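Local coordinates for manganese lipoxygenase (Gaeumannomyces graminis, PDB 5FX8), which uses a catalytic manganese ion to oxygenate linoleic and alpha-linolenic acids to their 11S- and 13R-hydroperoxides, at residues A[64-69]-A[86-91]; A[174-179]-A[213-218]; A[224-229]-A[348-353]; A[589-594]-A[601-606]. All coordinates share one frame; numbering follows the deposited sequence.

Contact 1 of 4, residues A[64-69]-A[86-91]. With NAG (2-acetamido-2-deoxy-beta-D-glucopyranose), chain J.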
# COMPACT_ATOMS: atom_id res chain seq x y z
N ALA A 64 -34.53 -2.04 -0.77
CA ALA A 64 -35.14 -0.86 -1.35
C ALA A 64 -34.77 0.38 -0.57
O ALA A 64 -34.65 1.46 -1.14
CB ALA A 64 -36.65 -1.02 -1.43
N ARG A 65 -34.53 0.24 0.73
CA ARG A 65 -34.14 1.38 1.53
C ARG A 65 -32.66 1.74 1.36
O ARG A 65 -32.31 2.92 1.35
CB ARG A 65 -34.49 1.13 3.00
CG ARG A 65 -34.21 2.31 3.87
CD ARG A 65 -35.47 2.99 4.43
NE ARG A 65 -35.11 4.09 5.32
CZ ARG A 65 -34.79 3.95 6.61
NH1 ARG A 65 -34.78 2.75 7.18
NH2 ARG A 65 -34.47 5.01 7.33
N LYS A 66 -31.78 0.75 1.18
CA LYS A 66 -30.44 1.06 0.71
C LYS A 66 -30.47 1.84 -0.59
O LYS A 66 -29.65 2.74 -0.80
CB LYS A 66 -29.63 -0.22 0.53
CG LYS A 66 -29.14 -0.84 1.82
CD LYS A 66 -27.93 -1.72 1.60
CE LYS A 66 -28.27 -2.90 0.75
NZ LYS A 66 -27.15 -3.84 0.52
N ARG A 67 -31.37 1.50 -1.51
CA ARG A 67 -31.39 2.22 -2.78
C ARG A 67 -31.90 3.65 -2.65
O ARG A 67 -31.71 4.44 -3.59
CB ARG A 67 -32.23 1.47 -3.82
CG ARG A 67 -31.60 0.18 -4.24
CD ARG A 67 -32.52 -0.73 -5.07
NE ARG A 67 -32.78 -0.13 -6.35
CZ ARG A 67 -32.03 -0.30 -7.43
NH1 ARG A 67 -30.96 -1.06 -7.38
NH2 ARG A 67 -32.37 0.31 -8.55
N GLU A 68 -32.52 4.01 -1.54
CA GLU A 68 -32.90 5.40 -1.40
C GLU A 68 -31.80 6.24 -0.78
O GLU A 68 -31.83 7.46 -0.91
CB GLU A 68 -34.17 5.53 -0.55
CG GLU A 68 -35.45 5.21 -1.28
CD GLU A 68 -36.69 5.26 -0.38
OE1 GLU A 68 -36.71 4.60 0.69
OE2 GLU A 68 -37.64 5.96 -0.78
N LEU A 69 -30.84 5.64 -0.11
CA LEU A 69 -29.89 6.39 0.67
C LEU A 69 -28.46 6.25 0.18
O LEU A 69 -27.61 7.04 0.60
CB LEU A 69 -29.97 5.97 2.14
CG LEU A 69 -31.36 5.92 2.77
CD1 LEU A 69 -31.31 5.38 4.18
CD2 LEU A 69 -31.87 7.28 2.81
N GLY A 86 -25.33 10.43 -1.09
CA GLY A 86 -26.50 10.11 -0.29
C GLY A 86 -26.15 9.94 1.18
O GLY A 86 -25.00 9.88 1.58
N GLU A 87 -27.18 9.87 2.02
CA GLU A 87 -26.92 9.73 3.45
C GLU A 87 -26.12 8.47 3.75
O GLU A 87 -25.18 8.49 4.56
CB GLU A 87 -28.22 9.71 4.22
CG GLU A 87 -28.05 9.68 5.71
CD GLU A 87 -29.36 9.53 6.41
OE1 GLU A 87 -30.40 9.70 5.75
OE2 GLU A 87 -29.35 9.24 7.62
N LEU A 88 -26.49 7.35 3.14
CA LEU A 88 -25.80 6.11 3.46
C LEU A 88 -24.44 6.05 2.79
O LEU A 88 -23.48 5.56 3.38
CB LEU A 88 -26.67 4.91 3.09
CG LEU A 88 -26.10 3.52 3.32
CD1 LEU A 88 -25.68 3.34 4.72
CD2 LEU A 88 -27.11 2.44 2.93
N GLY A 89 -24.33 6.60 1.58
CA GLY A 89 -23.05 6.59 0.90
C GLY A 89 -22.05 7.51 1.56
O GLY A 89 -20.85 7.25 1.56
N ASN A 90 -22.54 8.60 2.13
CA ASN A 90 -21.66 9.45 2.90
C ASN A 90 -21.31 8.81 4.24
O ASN A 90 -20.17 8.93 4.69
CB ASN A 90 -22.31 10.82 3.08
CG ASN A 90 -21.47 11.72 3.94
OD1 ASN A 90 -21.79 11.94 5.11
ND2 ASN A 90 -20.37 12.22 3.38
N ASN A 91 -22.25 8.12 4.88
CA ASN A 91 -21.89 7.42 6.10
C ASN A 91 -20.80 6.39 5.85
O ASN A 91 -19.86 6.26 6.63
CB ASN A 91 -23.11 6.76 6.73
CG ASN A 91 -23.90 7.70 7.60
OD1 ASN A 91 -23.87 8.91 7.42
ND2 ASN A 91 -24.61 7.15 8.56
C1 NAG J . -25.42 7.92 9.46
C2 NAG J . -26.73 7.17 9.69
C3 NAG J . -27.58 7.89 10.75
C4 NAG J . -26.77 8.13 12.02
C5 NAG J . -25.43 8.80 11.69
C6 NAG J . -24.50 8.89 12.88
C7 NAG J . -27.53 5.84 7.78
C8 NAG J . -26.74 4.70 8.34
N2 NAG J . -27.49 7.00 8.46
O3 NAG J . -28.71 7.09 11.05
O4 NAG J . -27.48 8.96 12.94
O5 NAG J . -24.73 8.05 10.68
O6 NAG J . -23.89 7.64 13.19
O7 NAG J . -28.19 5.72 6.74

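Contact 2 of 4, residues A[174-179]-A[213-218]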
# COMPACT_ATOMS: atom_id res chain seq x y z
N TYR A 174 2.03 -2.97 -17.19
CA TYR A 174 0.75 -2.65 -17.75
C TYR A 174 0.83 -1.71 -18.95
O TYR A 174 -0.22 -1.31 -19.45
CB TYR A 174 -0.12 -2.05 -16.67
CG TYR A 174 -0.60 -3.07 -15.71
CD1 TYR A 174 -1.50 -4.04 -16.11
CD2 TYR A 174 -0.18 -3.08 -14.40
CE1 TYR A 174 -1.94 -4.94 -15.26
CE2 TYR A 174 -0.63 -4.00 -13.54
CZ TYR A 174 -1.52 -4.91 -13.99
OH TYR A 174 -2.00 -5.85 -13.16
N VAL A 175 2.02 -1.37 -19.43
CA VAL A 175 2.13 -0.38 -20.49
C VAL A 175 2.73 -1.01 -21.74
O VAL A 175 2.33 -0.69 -22.85
CB VAL A 175 2.91 0.89 -20.03
CG1 VAL A 175 4.34 0.65 -19.70
CG2 VAL A 175 2.87 1.96 -21.07
N LEU A 176 3.62 -1.98 -21.57
CA LEU A 176 4.33 -2.55 -22.71
C LEU A 176 3.38 -3.26 -23.68
O LEU A 176 2.39 -3.87 -23.29
CB LEU A 176 5.39 -3.52 -22.21
CG LEU A 176 6.28 -4.14 -23.27
CD1 LEU A 176 7.33 -3.12 -23.71
CD2 LEU A 176 6.88 -5.44 -22.77
N LYS A 177 3.71 -3.20 -24.96
CA LYS A 177 2.84 -3.79 -25.97
C LYS A 177 3.69 -4.18 -27.16
O LYS A 177 4.55 -3.41 -27.57
CB LYS A 177 1.74 -2.81 -26.35
CG LYS A 177 1.39 -2.81 -27.79
CD LYS A 177 1.18 -1.39 -28.31
CE LYS A 177 1.16 -1.33 -29.84
NZ LYS A 177 0.98 0.08 -30.29
N ARG A 178 3.49 -5.39 -27.67
CA ARG A 178 4.23 -5.88 -28.83
C ARG A 178 3.75 -5.19 -30.10
O ARG A 178 2.57 -4.91 -30.26
CB ARG A 178 4.05 -7.38 -28.98
CG ARG A 178 4.94 -8.01 -30.02
CD ARG A 178 4.46 -9.38 -30.40
NE ARG A 178 4.53 -10.34 -29.30
CZ ARG A 178 5.46 -11.28 -29.17
NH1 ARG A 178 6.40 -11.43 -30.07
NH2 ARG A 178 5.43 -12.08 -28.13
N LEU A 179 4.67 -4.92 -31.01
CA LEU A 179 4.31 -4.30 -32.28
C LEU A 179 3.88 -5.37 -33.27
O LEU A 179 4.67 -6.25 -33.61
CB LEU A 179 5.47 -3.49 -32.84
CG LEU A 179 5.79 -2.23 -32.03
CD1 LEU A 179 6.94 -1.46 -32.66
CD2 LEU A 179 4.52 -1.36 -31.84
N PHE A 213 8.84 -4.27 -29.37
CA PHE A 213 7.88 -3.92 -28.34
C PHE A 213 8.01 -2.43 -28.03
O PHE A 213 9.09 -1.86 -28.15
CB PHE A 213 8.10 -4.71 -27.06
CG PHE A 213 8.05 -6.18 -27.23
CD1 PHE A 213 9.13 -6.88 -27.72
CD2 PHE A 213 6.92 -6.88 -26.85
CE1 PHE A 213 9.07 -8.24 -27.87
CE2 PHE A 213 6.87 -8.24 -26.99
CZ PHE A 213 7.95 -8.91 -27.51
N LEU A 214 6.92 -1.81 -27.62
CA LEU A 214 6.86 -0.37 -27.48
C LEU A 214 6.26 0.02 -26.14
O LEU A 214 5.28 -0.58 -25.72
CB LEU A 214 6.01 0.25 -28.58
CG LEU A 214 5.69 1.74 -28.45
CD1 LEU A 214 6.94 2.57 -28.46
CD2 LEU A 214 4.83 2.16 -29.59
N VAL A 215 6.84 1.01 -25.49
CA VAL A 215 6.20 1.74 -24.41
C VAL A 215 6.00 3.17 -24.88
O VAL A 215 6.96 3.86 -25.22
CB VAL A 215 7.03 1.72 -23.13
CG1 VAL A 215 6.37 2.57 -22.06
CG2 VAL A 215 7.20 0.31 -22.68
N ASP A 216 4.76 3.63 -24.86
CA ASP A 216 4.41 4.94 -25.42
C ASP A 216 3.94 5.86 -24.31
O ASP A 216 2.76 5.85 -23.96
CB ASP A 216 3.33 4.79 -26.50
CG ASP A 216 3.21 6.01 -27.39
OD1 ASP A 216 3.61 7.09 -26.97
OD2 ASP A 216 2.72 5.91 -28.53
N HIS A 217 4.82 6.68 -23.76
CA HIS A 217 4.39 7.73 -22.84
C HIS A 217 4.29 9.09 -23.52
O HIS A 217 4.37 10.11 -22.84
CB HIS A 217 5.34 7.84 -21.66
CG HIS A 217 5.31 6.65 -20.77
ND1 HIS A 217 4.16 5.97 -20.49
CD2 HIS A 217 6.30 5.98 -20.15
CE1 HIS A 217 4.43 4.94 -19.71
NE2 HIS A 217 5.73 4.92 -19.50
N SER A 218 4.09 9.14 -24.83
CA SER A 218 4.13 10.40 -25.54
C SER A 218 2.92 11.27 -25.24
O SER A 218 2.97 12.47 -25.48
CB SER A 218 4.24 10.13 -27.02
OG SER A 218 3.09 9.43 -27.43

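Contact 3 of 4, residues A[224-229]-A[348-353]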
# COMPACT_ATOMS: atom_id res chain seq x y z
N THR A 224 2.37 20.39 -18.96
CA THR A 224 3.43 21.33 -18.72
C THR A 224 3.98 21.14 -17.32
O THR A 224 3.21 21.20 -16.35
CB THR A 224 2.92 22.76 -18.86
OG1 THR A 224 2.23 22.89 -20.10
CG2 THR A 224 4.06 23.75 -18.77
N PRO A 225 5.28 20.96 -17.16
CA PRO A 225 5.83 20.76 -15.82
C PRO A 225 5.67 21.99 -14.94
O PRO A 225 5.52 23.12 -15.41
CB PRO A 225 7.31 20.48 -16.09
CG PRO A 225 7.34 20.04 -17.46
CD PRO A 225 6.32 20.81 -18.18
N GLN A 226 5.69 21.74 -13.64
CA GLN A 226 5.75 22.82 -12.68
C GLN A 226 7.05 23.60 -12.86
O GLN A 226 8.08 23.02 -13.21
CB GLN A 226 5.70 22.29 -11.26
CG GLN A 226 4.49 21.46 -10.90
CD GLN A 226 4.55 21.11 -9.46
OE1 GLN A 226 4.26 21.95 -8.61
NE2 GLN A 226 4.96 19.90 -9.15
N PRO A 227 7.04 24.90 -12.59
CA PRO A 227 8.28 25.69 -12.69
C PRO A 227 9.40 25.11 -11.85
O PRO A 227 9.19 24.63 -10.73
CB PRO A 227 7.86 27.08 -12.20
CG PRO A 227 6.57 26.85 -11.45
CD PRO A 227 5.90 25.70 -12.13
N GLY A 228 10.62 25.16 -12.38
CA GLY A 228 11.74 24.50 -11.76
C GLY A 228 11.78 23.00 -11.96
O GLY A 228 12.75 22.36 -11.52
N ARG A 229 10.76 22.42 -12.60
CA ARG A 229 10.63 21.02 -12.94
C ARG A 229 10.58 20.84 -14.44
O ARG A 229 10.13 21.71 -15.19
CB ARG A 229 9.37 20.40 -12.37
CG ARG A 229 9.20 20.65 -10.91
CD ARG A 229 10.33 20.11 -10.06
NE ARG A 229 10.10 20.34 -8.66
CZ ARG A 229 10.63 21.37 -7.98
NH1 ARG A 229 11.40 22.30 -8.54
NH2 ARG A 229 10.38 21.50 -6.70
N GLY A 348 7.10 15.97 -10.98
CA GLY A 348 7.39 16.88 -12.06
C GLY A 348 6.18 17.57 -12.64
O GLY A 348 6.17 18.79 -12.73
N LEU A 349 5.18 16.82 -13.01
CA LEU A 349 3.94 17.36 -13.54
C LEU A 349 2.99 17.77 -12.41
O LEU A 349 2.92 17.11 -11.37
CB LEU A 349 3.25 16.33 -14.42
CG LEU A 349 4.04 15.88 -15.64
CD1 LEU A 349 3.12 15.20 -16.60
CD2 LEU A 349 4.70 17.04 -16.34
N PRO A 350 2.24 18.85 -12.60
CA PRO A 350 1.34 19.33 -11.54
C PRO A 350 0.19 18.37 -11.31
O PRO A 350 -0.14 17.54 -12.16
CB PRO A 350 0.82 20.67 -12.08
CG PRO A 350 0.82 20.49 -13.54
CD PRO A 350 2.05 19.62 -13.85
N ALA A 351 -0.44 18.52 -10.13
CA ALA A 351 -1.57 17.68 -9.76
C ALA A 351 -2.70 17.76 -10.76
O ALA A 351 -3.45 16.79 -10.92
CB ALA A 351 -2.08 18.05 -8.37
N SER A 352 -2.85 18.90 -11.44
CA SER A 352 -3.93 19.03 -12.42
C SER A 352 -3.72 18.09 -13.60
O SER A 352 -4.70 17.58 -14.17
CB SER A 352 -4.00 20.47 -12.90
OG SER A 352 -2.74 20.83 -13.43
N ALA A 353 -2.46 17.85 -13.98
CA ALA A 353 -2.15 16.94 -15.07
C ALA A 353 -2.28 15.49 -14.63
O ALA A 353 -2.84 14.65 -15.35
CB ALA A 353 -0.75 17.21 -15.60

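Contact 4 of 4, residues A[589-594]-A[601-606]. With NAG (2-acetamido-2-deoxy-beta-D-glucopyranose), chain D.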
# COMPACT_ATOMS: atom_id res chain seq x y z
N ARG A 589 13.38 -15.64 -2.74
CA ARG A 589 14.02 -15.34 -4.01
C ARG A 589 15.41 -14.74 -3.83
O ARG A 589 15.66 -13.96 -2.91
CB ARG A 589 13.18 -14.38 -4.82
CG ARG A 589 12.53 -15.00 -5.98
CD ARG A 589 11.53 -14.07 -6.61
NE ARG A 589 10.41 -14.85 -7.08
CZ ARG A 589 9.23 -14.40 -7.45
NH1 ARG A 589 8.94 -13.10 -7.43
NH2 ARG A 589 8.33 -15.27 -7.85
N GLY A 590 16.30 -15.07 -4.75
CA GLY A 590 17.66 -14.59 -4.67
C GLY A 590 18.28 -14.79 -6.03
O GLY A 590 17.58 -15.18 -6.95
N PHE A 591 19.56 -14.54 -6.16
CA PHE A 591 20.19 -14.52 -7.47
C PHE A 591 20.80 -15.87 -7.79
O PHE A 591 21.32 -16.54 -6.91
CB PHE A 591 21.25 -13.44 -7.52
CG PHE A 591 20.72 -12.07 -7.37
CD1 PHE A 591 20.15 -11.42 -8.44
CD2 PHE A 591 20.82 -11.40 -6.16
CE1 PHE A 591 19.68 -10.15 -8.31
CE2 PHE A 591 20.35 -10.13 -6.02
CZ PHE A 591 19.78 -9.50 -7.10
N ASP A 592 20.76 -16.24 -9.07
CA ASP A 592 21.37 -17.48 -9.51
C ASP A 592 22.83 -17.23 -9.87
O ASP A 592 23.43 -16.23 -9.47
CB ASP A 592 20.57 -18.10 -10.67
CG ASP A 592 20.52 -17.21 -11.90
OD1 ASP A 592 21.38 -16.35 -12.07
OD2 ASP A 592 19.60 -17.39 -12.74
N GLY A 593 23.42 -18.14 -10.65
CA GLY A 593 24.83 -18.07 -10.96
C GLY A 593 25.17 -17.06 -12.01
O GLY A 593 26.35 -16.76 -12.21
N LYS A 594 24.16 -16.52 -12.69
CA LYS A 594 24.38 -15.41 -13.59
C LYS A 594 23.99 -14.08 -12.99
O LYS A 594 23.87 -13.11 -13.73
CB LYS A 594 23.64 -15.64 -14.89
CG LYS A 594 24.27 -16.69 -15.78
CD LYS A 594 24.21 -16.25 -17.25
CE LYS A 594 22.78 -15.88 -17.70
NZ LYS A 594 22.72 -15.35 -19.11
N PRO A 601 18.23 -8.55 -13.15
CA PRO A 601 19.31 -8.19 -12.23
C PRO A 601 18.83 -7.62 -10.91
O PRO A 601 19.62 -6.98 -10.20
CB PRO A 601 20.10 -7.15 -13.02
CG PRO A 601 19.69 -7.33 -14.41
CD PRO A 601 18.28 -7.74 -14.37
N PHE A 602 17.56 -7.81 -10.57
CA PHE A 602 17.05 -7.43 -9.26
C PHE A 602 15.99 -8.43 -8.82
O PHE A 602 15.39 -9.13 -9.63
CB PHE A 602 16.47 -6.00 -9.23
CG PHE A 602 15.23 -5.81 -10.05
CD1 PHE A 602 15.30 -5.61 -11.43
CD2 PHE A 602 13.99 -5.77 -9.44
CE1 PHE A 602 14.16 -5.41 -12.18
CE2 PHE A 602 12.87 -5.56 -10.17
CZ PHE A 602 12.95 -5.38 -11.56
N VAL A 603 15.78 -8.48 -7.51
CA VAL A 603 14.80 -9.36 -6.90
C VAL A 603 13.50 -8.60 -6.76
O VAL A 603 13.45 -7.56 -6.11
CB VAL A 603 15.28 -9.87 -5.54
CG1 VAL A 603 14.21 -10.67 -4.94
CG2 VAL A 603 16.52 -10.67 -5.70
N TRP A 604 12.43 -9.14 -7.34
CA TRP A 604 11.14 -8.49 -7.40
C TRP A 604 10.15 -9.34 -6.60
O TRP A 604 10.10 -10.56 -6.78
CB TRP A 604 10.71 -8.34 -8.85
CG TRP A 604 9.40 -7.67 -9.05
CD1 TRP A 604 9.14 -6.35 -8.93
CD2 TRP A 604 8.17 -8.30 -9.42
NE1 TRP A 604 7.82 -6.11 -9.18
CE2 TRP A 604 7.20 -7.29 -9.48
CE3 TRP A 604 7.80 -9.61 -9.68
CZ2 TRP A 604 5.88 -7.55 -9.80
CZ3 TRP A 604 6.48 -9.88 -10.01
CH2 TRP A 604 5.53 -8.86 -10.07
N THR A 605 9.42 -8.70 -5.68
CA THR A 605 8.59 -9.41 -4.72
C THR A 605 7.25 -8.73 -4.50
O THR A 605 6.66 -8.88 -3.43
CB THR A 605 9.27 -9.52 -3.36
OG1 THR A 605 9.49 -8.21 -2.85
CG2 THR A 605 10.57 -10.25 -3.46
N ALA A 606 6.78 -7.97 -5.48
CA ALA A 606 5.65 -7.07 -5.27
C ALA A 606 4.35 -7.81 -5.11
O ALA A 606 3.35 -7.20 -4.72
CB ALA A 606 5.51 -6.13 -6.44
C1 NAG D . 22.82 -7.77 -9.35
C2 NAG D . 23.95 -8.52 -10.08
C3 NAG D . 24.42 -9.72 -9.25
C4 NAG D . 24.69 -9.32 -7.81
C5 NAG D . 23.47 -8.61 -7.25
C6 NAG D . 23.64 -8.17 -5.82
C7 NAG D . 24.01 -8.45 -12.53
C8 NAG D . 23.47 -9.04 -13.79
N2 NAG D . 23.53 -8.96 -11.39
O3 NAG D . 25.62 -10.23 -9.84
O4 NAG D . 24.96 -10.48 -7.02
O5 NAG D . 23.22 -7.43 -8.04
O6 NAG D . 24.31 -6.92 -5.75
O7 NAG D . 24.83 -7.55 -12.54

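Contact 1 of 4, residues A[64-69]-A[86-91]
Leu69 O and the backbone amides of Leu88 and Gly89 make the polar part of this contact, where the C-terminal part of helix 56-69 meets the N-terminal part of helix 86-124. Leu88 N donates to Leu69 O at 2.8 Å, with a bent N-H...O angle of 142° and the donor above the carbonyl plane. A second, weak bond comes from Gly89 N, 3.5 Å from the same Leu69 O. Gly86 adds a CA-H...O contact, its CA lying 3.4 Å from Leu69 O.

The apolar part is small. The two leucines meet at the roots of their side chains, Leu69 CB lying 3.6 Å from Leu88 CB. Leu88 CG lies anti to its backbone N, and the CD2 branch crosses the aliphatic stem of Lys66, 4.0 Å from Lys66 CG. The ammonium of Lys66 forms a salt bridge with Asp310 and hydrogen bonds to the carbonyls of Phe305 and Leu308.

A glycan adds a third kind of contact. Asn91 ND2 carries an N-linked NAG, and the acetamido N2 of this sugar donates an almost straight bond to Glu87 OE2 (3.0 Å, 168°). Glu87 runs alongside Leu69 with its chain extended, which brings the carboxylate to the sugar.

The short segments lie at 81° to each other, joined through the hairpin of strands 71-73 and 83-85. Amides near the start of helix 86-124 thus find an acceptor in the preceding helix, and the partial positive charge at the N-terminal end of helix 86-124 would probably strengthen the hold on Leu69 O.

Contact 2 of 4, residues A[174-179]-A[213-218]
Lys177 and Leu214 form an antiparallel hydrogen-bonded pair: Leu214 N donates to Lys177 O (2.9 Å, 161°) and Lys177 N returns a more bent bond to Leu214 O (3.1 Å). The next pair, Arg178 with Phe213, is non-hydrogen-bonded, and its two side chains run side by side in the same direction. The Arg178 stem runs beside CD2 and CE2 of Phe213, with CG 3.6 Å from Phe213 CE2. A bend at chi3 (-65°) then sets the guanidinium so that Phe213 CZ lies over its centre, the two planes 53° apart.

Beyond this pairing the branched side chains interlock. Leu176 CD1 touches Val215 CG2 at 3.6 Å and also reaches Phe213 CB. Val175 crosses Val215 at about a right angle, CG1 to CG1, while its CG2 branch lies 3.6 Å from His217 CE1. Leu179 CD2 touches Leu214 CB, whose side chain is on the face it shares with Lys177.

An outer shell fixes these groups. Carbonyls of Gly210, Gly382 and Pro390 bind the Arg178 guanidinium, and His217 NE2 bonds to Asp282 of helix 268-305, the helix that supplies two of the manganese ligands, His290 and His294.

Strand 177-178 is thereby added as an outer strand to the five-stranded antiparallel sheet. With carbonyls accepting from all three of its guanidinium nitrogens, the buried arginine has its polar end satisfied while its stem and one guanidinium face pack against the aromatic ring.

Contact 3 of 4, residues A[224-229]-A[348-353]
Gln226 CG is placed beside its own backbone N (chi1 -58°), and the extended chain beyond passes Gly348 O and CB of Pro350. Arg229 has a similar first torsion (-51°), but a bend at chi2 carries the guanidinium away from the contact, leaving CB and CG to face the Gly348 carbonyl. Both residues belong to a type II beta turn, Gln226 to Arg229, in the loop between strands 212-216 and 235-241; it rests on the segment leading into helix 351-363, where Pro350 holds the N-cap position.

One hydrogen bond joins the two segments. Gln226 N donates to Gly348 O at 3.1 Å, approaching nearly along the C=O axis. Carbon atoms also lie near this oxygen: Arg229 CB is 3.6 Å from Gly348 O, and Pro225 CA lies close as well.

Leu349 and Pro225 make the apolar contact. Leu349 CD2 reaches to 3.9 Å from Pro225 CA, where leucine and proline ring cross at a slant, and the aliphatic CG of Gln226 lies 3.9 Å from Pro350 CB.

Asp344 of helix 342-346 ties both segments together: its backbone O accepts from Gln226 NE2 and its OD1 from Ala351 N, linking the turn and the helix start through one residue. Within the turn itself, Arg229 N closes the turn with a 2.8 Å bond to Gln226 O.

Contact 4 of 4, residues A[589-594]-A[601-606]
The ring of Phe591 is sandwiched between Val603 and a sugar. On one face Val603 CG2 makes a CH-pi contact, 4.0 Å from the ring centroid and 23° off the normal, displaced toward the CZ side of the ring. Against the opposite face lies the NAG of the glycan at Asn157, whose C5 is 3.7 Å from Phe591 CE2. At the edge, Phe602 N lies in the ring plane. Pro601 O is 3.7 Å from Phe591 CE1. Phe591 CG stands beside its backbone N (chi1 -65°), a setting that swings the ring across to the 601-606 segment.

Val603 divides its two methyl groups between neighbours: while CG2 serves the phenyl ring, CG1 packs on the aliphatic root of Arg589, 3.9 Å from Arg589 CB. The arginine chain then bends at chi3 and brings its guanidinium edge-on to the backbone. NH1 donates to Trp604 O at 2.9 Å, with the oxygen in the guanidinium plane and an N-H...O angle of 148°. The same NH1 also forms a salt bridge with Asp400, so one nitrogen serves a carbonyl and a carboxylate.

The two segments run almost antiparallel without forming strands, both in the chain that follows helix 566-587. Backbone bonding continues from Val603 to Lys152, and Pro601 packs on helix 161-166. Trp604 touches Phe489 of helix 485-490 and Phe397 and Asp400 of helix 396-420, with its side chain about 12 Å from those of the manganese ligands His478 and Asn482.

The four contacts follow one another in series along the chain, all within the lipoxygenase fold. Contact 1 stands apart near the N-terminal end, its centre about 42, 39 and 49 Å from those of contacts 2, 3 and 4. Contact 2 is nearer the middle: its centre is about 23 and 24 Å from those of contacts 3 and 4, with nearest atoms about 8 Å away in each case. Strand 212-216 of contact 2 leads into the loop of contact 3. Helix 396-420 links contacts 2 and 4, since its Phe397 meets both Tyr174 and Trp604. Contacts 2 and 4 each have a side chain about 12 Å from that of a manganese ligand, whereas contacts 1 and 3 lie away from the metal site.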